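Local atomic coordinates of Can2 (Sulfobacillus thermosulfidooxidans, PDB entry 7BDV), a protein that binds cyclic tetra-adenylate through its CARF domain and acts as a dual-specificity nuclease that potentiates type III CRISPR defence. Residues Ser19-Pro24 and Ala320-Lys325; Val273-Asp278 and Asp313-Arg318. All blocks are in the same frame, centred on the assembly; numbering follows the deposited sequence.

Contact 1 of 2, residues Ser19-Pro24 and Ala320-Lys325; sequences SDHLLP and AGIKGK. With nucleotides of chain E.
His21 and Ile322 meet where a loop of the CARF domain, holding the cyclic tetra-adenylate, faces a type I beta turn of the endonuclease domain. The Ile322 CG2 methyl lies over one face of the imidazole, 4.0 Å from its centroid and 26° off the ring normal, which defines a CH-pi contact. It sits nearer the rim than the middle, 3.6 Å from His21 NE2, while the backbone passes by with Ile322 N 3.6 Å from His21 CE1. The imidazole leans across because His21 CG stands anti to the carbonyl carbon (chi1 -58°). Its ND1 is hydrogen-bonded to the Tyr150 hydroxyl, which should restrict rotation, and OP2 of A1 of chain E lies in the ring plane, 3.2 Å from CD2.

The nucleotide holds this loop further. OP1 of A1 accepts two hydrogen bonds, from Ser19 OG at 2.6 Å and from His21 N at 3.0 Å. The adenine of A1 is sandwiched between the two segments: Pro24 lies over one face and Lys323 over the other, its CG 3.3 Å from N1. The Gly324 N to Gly321 O hydrogen bond closes the turn that presents Ile322 and Lys323. One nucleotide away, Asp20 OD2 accepts a short hydrogen bond of 2.5 Å from O2' of A4 of chain E.

Contact 2 of 2, residues Val273-Asp278 and Asp313-Arg318; sequences VSNELD and DSVTNR
Val315 of helix 306-320 packs on Asn275 and Leu277 of strand 274-277, a helix-on-sheet contact inside the endonuclease domain, which belongs to the PD-(D/E)XK clan. The strand pairs antiparallel with strand 262-269, and Asn275 and Leu277, two residues apart, both direct their side chains to the helix.

Along the helix, Asp313 and Ser314 come first and face the second subunit. Between subunits, Asp313 OD1 forms a salt bridge with Arg318 NH2 of the second subunit, and Asp313 OD2 is hydrogen-bonded to Ser314 OG of that same neighbour.

Val315 follows and provides the strand contact. Its CG1 stands anti to the backbone N (chi1 175°), which places this methyl between the two strand side chains. It lies over the flat face of the Asn275 amide, almost directly above CG at 3.7 Å, with ND2 at 3.9 Å and OD1 at 4.0 Å. The same methyl reaches Leu277 CD2 at 4.1 Å, where the two side chains run alongside each other, pointing opposite ways. The CG2 branch of Val315 is displaced toward the carbonyl end of the amide, 3.8 Å from Asn275 OD1. The amide oxygen has its polar partner elsewhere: OD1 is hydrogen-bonded to Arg341 NH2 of the second subunit.

Thr316 turns its hydroxyl back to Ile312 O within the helix and touches Val289 of strand 286-291. One turn after Ser314, the helical backbone continues as Arg318 N donates to Ser314 O at 3.3 Å.

Overall arrangement
From the N terminus, the chain forms strand 13-17 of the CARF sheet and then the nucleotide-binding loop 19-24, the first half of contact 1. It runs through the rest of the CARF domain and into the endonuclease domain before reaching strand 274-277. Helix 306-320 returns to that strand, so contact 2 closes a loop of 34 intervening residues. Immediately afterwards, residues 320-325 close contact 1, which spans 295 residues and encloses contact 2. Contact 2 joins elements within one domain, whereas contact 1 joins two domains beside the bound nucleotide. Their centres lie 14 Å apart, with segments 313-318 and 320-325 adjoining at the end of one helix.

Contact 1 of 2, residues Ser19-Pro24 and Ala320-Lys325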
loop_
_atom_site.group_PDB
_atom_site.type_symbol
_atom_site.label_atom_id
_atom_site.label_comp_id
_atom_site.label_asym_id
_atom_site.label_seq_id
_atom_site.Cartn_x
_atom_site.Cartn_y
_atom_site.Cartn_z
ATOM N N SER A 19 -12.186 -12.922 3.506
ATOM C CA SER A 19 -11.896 -11.475 3.657
ATOM C C SER A 19 -10.748 -11.107 2.730
ATOM O O SER A 19 -10.320 -12.013 1.922
ATOM C CB SER A 19 -11.620 -11.163 5.115
ATOM O OG SER A 19 -10.511 -11.861 5.607
ATOM N N ASP A 20 -10.241 -9.866 2.788
ATOM C CA ASP A 20 -9.149 -9.429 1.880
ATOM C C ASP A 20 -8.015 -10.444 1.830
ATOM O O ASP A 20 -7.468 -10.631 0.715
ATOM C CB ASP A 20 -8.568 -8.065 2.257
ATOM C CG ASP A 20 -9.527 -6.925 1.972
ATOM O OD1 ASP A 20 -9.952 -6.798 0.795
ATOM O OD2 ASP A 20 -9.881 -6.208 2.941
ATOM N N HIS A 21 -7.575 -10.989 2.968
ATOM C CA HIS A 21 -6.361 -11.833 3.035
ATOM C C HIS A 21 -6.777 -13.286 3.277
ATOM O O HIS A 21 -7.062 -13.613 4.398
ATOM C CB HIS A 21 -5.370 -11.309 4.078
ATOM C CG HIS A 21 -4.985 -9.900 3.749
ATOM N ND1 HIS A 21 -4.055 -9.593 2.771
ATOM C CD2 HIS A 21 -5.420 -8.727 4.244
ATOM C CE1 HIS A 21 -3.954 -8.277 2.672
ATOM N NE2 HIS A 21 -4.758 -7.711 3.594
ATOM N N LEU A 22 -6.766 -14.094 2.221
ATOM C CA LEU A 22 -7.181 -15.517 2.242
ATOM C C LEU A 22 -6.095 -16.401 2.853
ATOM O O LEU A 22 -6.433 -17.546 3.256
ATOM C CB LEU A 22 -7.494 -15.956 0.796
ATOM C CG LEU A 22 -8.672 -15.233 0.157
ATOM C CD1 LEU A 22 -8.948 -15.750 -1.231
ATOM C CD2 LEU A 22 -9.926 -15.341 1.034
ATOM N N LEU A 23 -4.830 -15.933 2.913
ATOM C CA LEU A 23 -3.665 -16.746 3.340
ATOM C C LEU A 23 -3.892 -17.499 4.638
ATOM O O LEU A 23 -3.536 -18.678 4.728
ATOM C CB LEU A 23 -2.386 -15.900 3.443
ATOM C CG LEU A 23 -1.611 -15.743 2.146
ATOM C CD1 LEU A 23 -0.567 -14.628 2.273
ATOM C CD2 LEU A 23 -1.004 -17.071 1.721
ATOM N N PRO A 24 -4.380 -16.867 5.729
ATOM C CA PRO A 24 -4.478 -17.570 7.000
ATOM C C PRO A 24 -5.578 -18.659 7.001
ATOM O O PRO A 24 -5.541 -19.496 7.866
ATOM C CB PRO A 24 -4.817 -16.494 8.027
ATOM C CG PRO A 24 -5.311 -15.314 7.215
ATOM C CD PRO A 24 -4.756 -15.463 5.817
ATOM N N ALA A 320 1.526 -9.136 -2.880
ATOM C CA ALA A 320 2.038 -9.852 -1.706
ATOM C C ALA A 320 1.197 -9.538 -0.459
ATOM O O ALA A 320 1.423 -10.191 0.552
ATOM C CB ALA A 320 3.490 -9.482 -1.509
ATOM N N GLY A 321 0.269 -8.576 -0.527
ATOM C CA GLY A 321 -0.598 -8.209 0.600
ATOM C C GLY A 321 0.183 -7.539 1.721
ATOM O O GLY A 321 1.343 -7.242 1.527
ATOM N N ILE A 322 -0.435 -7.379 2.886
ATOM C CA ILE A 322 0.052 -6.484 3.980
ATOM C C ILE A 322 1.224 -7.165 4.695
ATOM O O ILE A 322 2.078 -6.433 5.211
ATOM C CB ILE A 322 -1.093 -6.051 4.931
ATOM C CG1 ILE A 322 -0.589 -5.008 5.944
ATOM C CG2 ILE A 322 -1.762 -7.246 5.608
ATOM C CD1 ILE A 322 -1.657 -4.315 6.778
ATOM N N LYS A 323 1.298 -8.500 4.692
ATOM C CA LYS A 323 2.382 -9.264 5.360
ATOM C C LYS A 323 3.547 -9.539 4.391
ATOM O O LYS A 323 4.556 -10.150 4.831
ATOM C CB LYS A 323 1.859 -10.584 5.937
ATOM C CG LYS A 323 0.733 -10.452 6.944
ATOM C CD LYS A 323 1.053 -9.537 8.104
ATOM C CE LYS A 323 0.031 -9.650 9.217
ATOM N NZ LYS A 323 0.664 -9.500 10.548
ATOM N N GLY A 324 3.408 -9.179 3.115
ATOM C CA GLY A 324 4.486 -9.273 2.110
ATOM C C GLY A 324 5.618 -8.321 2.449
ATOM O O GLY A 324 5.361 -7.329 3.150
ATOM N N LYS A 325 6.842 -8.637 2.028
ATOM C CA LYS A 325 8.074 -7.908 2.426
ATOM C C LYS A 325 8.826 -7.490 1.169
ATOM O O LYS A 325 8.972 -8.314 0.258
ATOM C CB LYS A 325 8.928 -8.784 3.345
ATOM C CG LYS A 325 8.332 -8.965 4.726
ATOM C CD LYS A 325 8.939 -10.049 5.531
ATOM C CE LYS A 325 10.309 -9.678 6.057
ATOM N NZ LYS A 325 10.918 -10.878 6.682
ATOM P P A E 1 -8.525 -9.152 6.823
ATOM O OP1 A E 1 -8.656 -10.073 5.624
ATOM O OP2 A E 1 -7.532 -8.045 6.509
ATOM O "O5'" A E 1 -8.037 -9.994 8.079
ATOM C "C5'" A E 1 -6.845 -10.757 7.922
ATOM C "C4'" A E 1 -6.404 -11.171 9.288
ATOM O "O4'" A E 1 -5.456 -12.249 9.147
ATOM C "C3'" A E 1 -5.663 -10.102 10.098
ATOM O "O3'" A E 1 -5.709 -10.464 11.446
ATOM C "C2'" A E 1 -4.223 -10.339 9.685
ATOM O "O2'" A E 1 -3.336 -9.820 10.650
ATOM C "C1'" A E 1 -4.229 -11.869 9.722
ATOM N N9 A E 1 -3.219 -12.580 9.010
ATOM C C8 A E 1 -2.607 -13.713 9.465
ATOM N N7 A E 1 -1.747 -14.205 8.618
ATOM C C5 A E 1 -1.823 -13.365 7.530
ATOM C C6 A E 1 -1.162 -13.367 6.294
ATOM N N6 A E 1 -0.271 -14.279 5.932
ATOM N N1 A E 1 -1.492 -12.396 5.425
ATOM C C2 A E 1 -2.393 -11.484 5.783
ATOM N N3 A E 1 -3.044 -11.356 6.912
ATOM C C4 A E 1 -2.738 -12.357 7.752
ATOM P P A E 4 -12.168 -5.140 11.600
ATOM O OP1 A E 4 -13.547 -5.461 12.046
ATOM O OP2 A E 4 -10.823 -5.497 12.132
ATOM O "O5'" A E 4 -12.305 -5.816 10.152
ATOM C "C5'" A E 4 -11.205 -5.904 9.283
ATOM C "C4'" A E 4 -11.385 -7.184 8.502
ATOM O "O4'" A E 4 -12.708 -7.191 7.882
ATOM C "C3'" A E 4 -10.384 -7.362 7.368
ATOM O "O3'" A E 4 -9.940 -8.728 7.407
ATOM C "C2'" A E 4 -11.215 -7.016 6.136
ATOM O "O2'" A E 4 -10.700 -7.525 4.922
ATOM C "C1'" A E 4 -12.568 -7.591 6.538
ATOM N N9 A E 4 -13.704 -7.092 5.794
ATOM C C8 A E 4 -14.038 -5.758 5.530
ATOM N N7 A E 4 -15.157 -5.658 4.836
ATOM C C5 A E 4 -15.562 -6.974 4.613
ATOM C C6 A E 4 -16.654 -7.534 3.909
ATOM N N6 A E 4 -17.560 -6.790 3.293
ATOM N N1 A E 4 -16.765 -8.894 3.847
ATOM C C2 A E 4 -15.814 -9.622 4.450
ATOM N N3 A E 4 -14.750 -9.207 5.151
ATOM C C4 A E 4 -14.672 -7.859 5.184
#

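Contact 2 of 2, residues Val273-Asp278 and Asp313-Arg318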
loop_
_atom_site.group_PDB
_atom_site.type_symbol
_atom_site.label_atom_id
_atom_site.label_comp_id
_atom_site.label_asym_id
_atom_site.label_seq_id
_atom_site.Cartn_x
_atom_site.Cartn_y
_atom_site.Cartn_z
ATOM N N VAL A 273 -3.733 -6.303 -15.150
ATOM C CA VAL A 273 -2.347 -5.737 -15.064
ATOM C C VAL A 273 -1.303 -6.857 -15.063
ATOM O O VAL A 273 -1.607 -7.965 -14.622
ATOM C CB VAL A 273 -2.166 -4.840 -13.828
ATOM C CG2 VAL A 273 -2.152 -5.659 -12.539
ATOM N N SER A 274 -0.112 -6.554 -15.565
ATOM C CA SER A 274 1.117 -7.360 -15.412
ATOM C C SER A 274 2.207 -6.497 -14.761
ATOM O O SER A 274 2.301 -5.288 -15.036
ATOM C CB SER A 274 1.583 -7.957 -16.698
ATOM O OG SER A 274 1.691 -6.967 -17.701
ATOM N N ASN A 275 2.997 -7.122 -13.903
ATOM C CA ASN A 275 4.108 -6.526 -13.113
ATOM C C ASN A 275 5.317 -7.433 -13.322
ATOM O O ASN A 275 5.118 -8.685 -13.266
ATOM C CB ASN A 275 3.746 -6.510 -11.635
ATOM C CG ASN A 275 2.479 -5.747 -11.349
ATOM O OD1 ASN A 275 2.392 -4.581 -11.725
ATOM N ND2 ASN A 275 1.501 -6.401 -10.729
ATOM N N GLU A 276 6.479 -6.852 -13.612
ATOM C CA GLU A 276 7.770 -7.584 -13.653
ATOM C C GLU A 276 8.486 -7.325 -12.325
ATOM O O GLU A 276 8.506 -6.149 -11.896
ATOM C CB GLU A 276 8.622 -7.200 -14.869
ATOM C CG GLU A 276 9.245 -8.424 -15.540
ATOM C CD GLU A 276 10.677 -8.280 -16.036
ATOM O OE1 GLU A 276 10.988 -7.234 -16.653
ATOM O OE2 GLU A 276 11.483 -9.210 -15.788
ATOM N N LEU A 277 8.979 -8.386 -11.672
ATOM C CA LEU A 277 9.673 -8.326 -10.359
ATOM C C LEU A 277 11.059 -8.960 -10.495
ATOM O O LEU A 277 11.154 -10.067 -11.099
ATOM C CB LEU A 277 8.817 -9.049 -9.320
ATOM C CG LEU A 277 7.487 -8.374 -8.994
ATOM C CD1 LEU A 277 6.707 -9.224 -7.998
ATOM C CD2 LEU A 277 7.684 -6.961 -8.442
ATOM N N ASP A 278 12.078 -8.302 -9.925
ATOM C CA ASP A 278 13.504 -8.644 -10.132
ATOM C C ASP A 278 13.805 -10.000 -9.478
ATOM O O ASP A 278 14.345 -10.876 -10.169
ATOM C CB ASP A 278 14.438 -7.547 -9.619
ATOM C CG ASP A 278 14.227 -6.170 -10.237
ATOM O OD1 ASP A 278 13.648 -6.094 -11.352
ATOM O OD2 ASP A 278 14.601 -5.171 -9.574
ATOM N N ASP A 313 6.276 0.080 -3.476
ATOM C CA ASP A 313 5.214 0.195 -2.458
ATOM C C ASP A 313 3.874 -0.259 -3.060
ATOM O O ASP A 313 3.213 -1.081 -2.433
ATOM C CB ASP A 313 5.129 1.619 -1.914
ATOM C CG ASP A 313 4.216 1.733 -0.708
ATOM O OD1 ASP A 313 4.185 0.778 0.076
ATOM O OD2 ASP A 313 3.538 2.772 -0.563
ATOM N N SER A 314 3.489 0.265 -4.224
ATOM C CA SER A 314 2.187 0.006 -4.896
ATOM C C SER A 314 2.075 -1.486 -5.255
ATOM O O SER A 314 1.118 -2.141 -4.819
ATOM C CB SER A 314 2.036 0.894 -6.104
ATOM O OG SER A 314 0.872 0.552 -6.867
ATOM N N VAL A 315 3.038 -2.015 -5.996
ATOM C CA VAL A 315 2.961 -3.393 -6.563
ATOM C C VAL A 315 3.016 -4.435 -5.437
ATOM O O VAL A 315 2.171 -5.351 -5.445
ATOM C CB VAL A 315 4.053 -3.619 -7.624
ATOM C CG1 VAL A 315 4.064 -5.061 -8.117
ATOM C CG2 VAL A 315 3.863 -2.648 -8.781
ATOM N N THR A 316 3.944 -4.307 -4.485
ATOM C CA THR A 316 4.168 -5.335 -3.448
ATOM C C THR A 316 2.934 -5.450 -2.556
ATOM O O THR A 316 2.602 -6.573 -2.164
ATOM C CB THR A 316 5.480 -5.142 -2.683
ATOM O OG1 THR A 316 5.339 -4.043 -1.784
ATOM C CG2 THR A 316 6.645 -5.000 -3.636
ATOM N N ASN A 317 2.275 -4.336 -2.264
ATOM C CA ASN A 317 1.035 -4.324 -1.462
ATOM C C ASN A 317 -0.079 -5.060 -2.226
ATOM O O ASN A 317 -0.825 -5.804 -1.580
ATOM C CB ASN A 317 0.676 -2.902 -1.021
ATOM C CG ASN A 317 1.507 -2.433 0.163
ATOM N N ARG A 318 -0.193 -4.886 -3.543
ATOM C CA ARG A 318 -1.242 -5.563 -4.353
ATOM C C ARG A 318 -0.913 -7.063 -4.525
ATOM O O ARG A 318 -1.843 -7.887 -4.411
ATOM C CB ARG A 318 -1.414 -4.824 -5.683
ATOM C CG ARG A 318 -2.783 -4.955 -6.342
ATOM C CD ARG A 318 -3.886 -4.159 -5.669
ATOM N NE ARG A 318 -3.533 -2.758 -5.429
ATOM C CZ ARG A 318 -4.260 -1.907 -4.705
ATOM N NH1 ARG A 318 -5.385 -2.299 -4.124
ATOM N NH2 ARG A 318 -3.861 -0.656 -4.564
#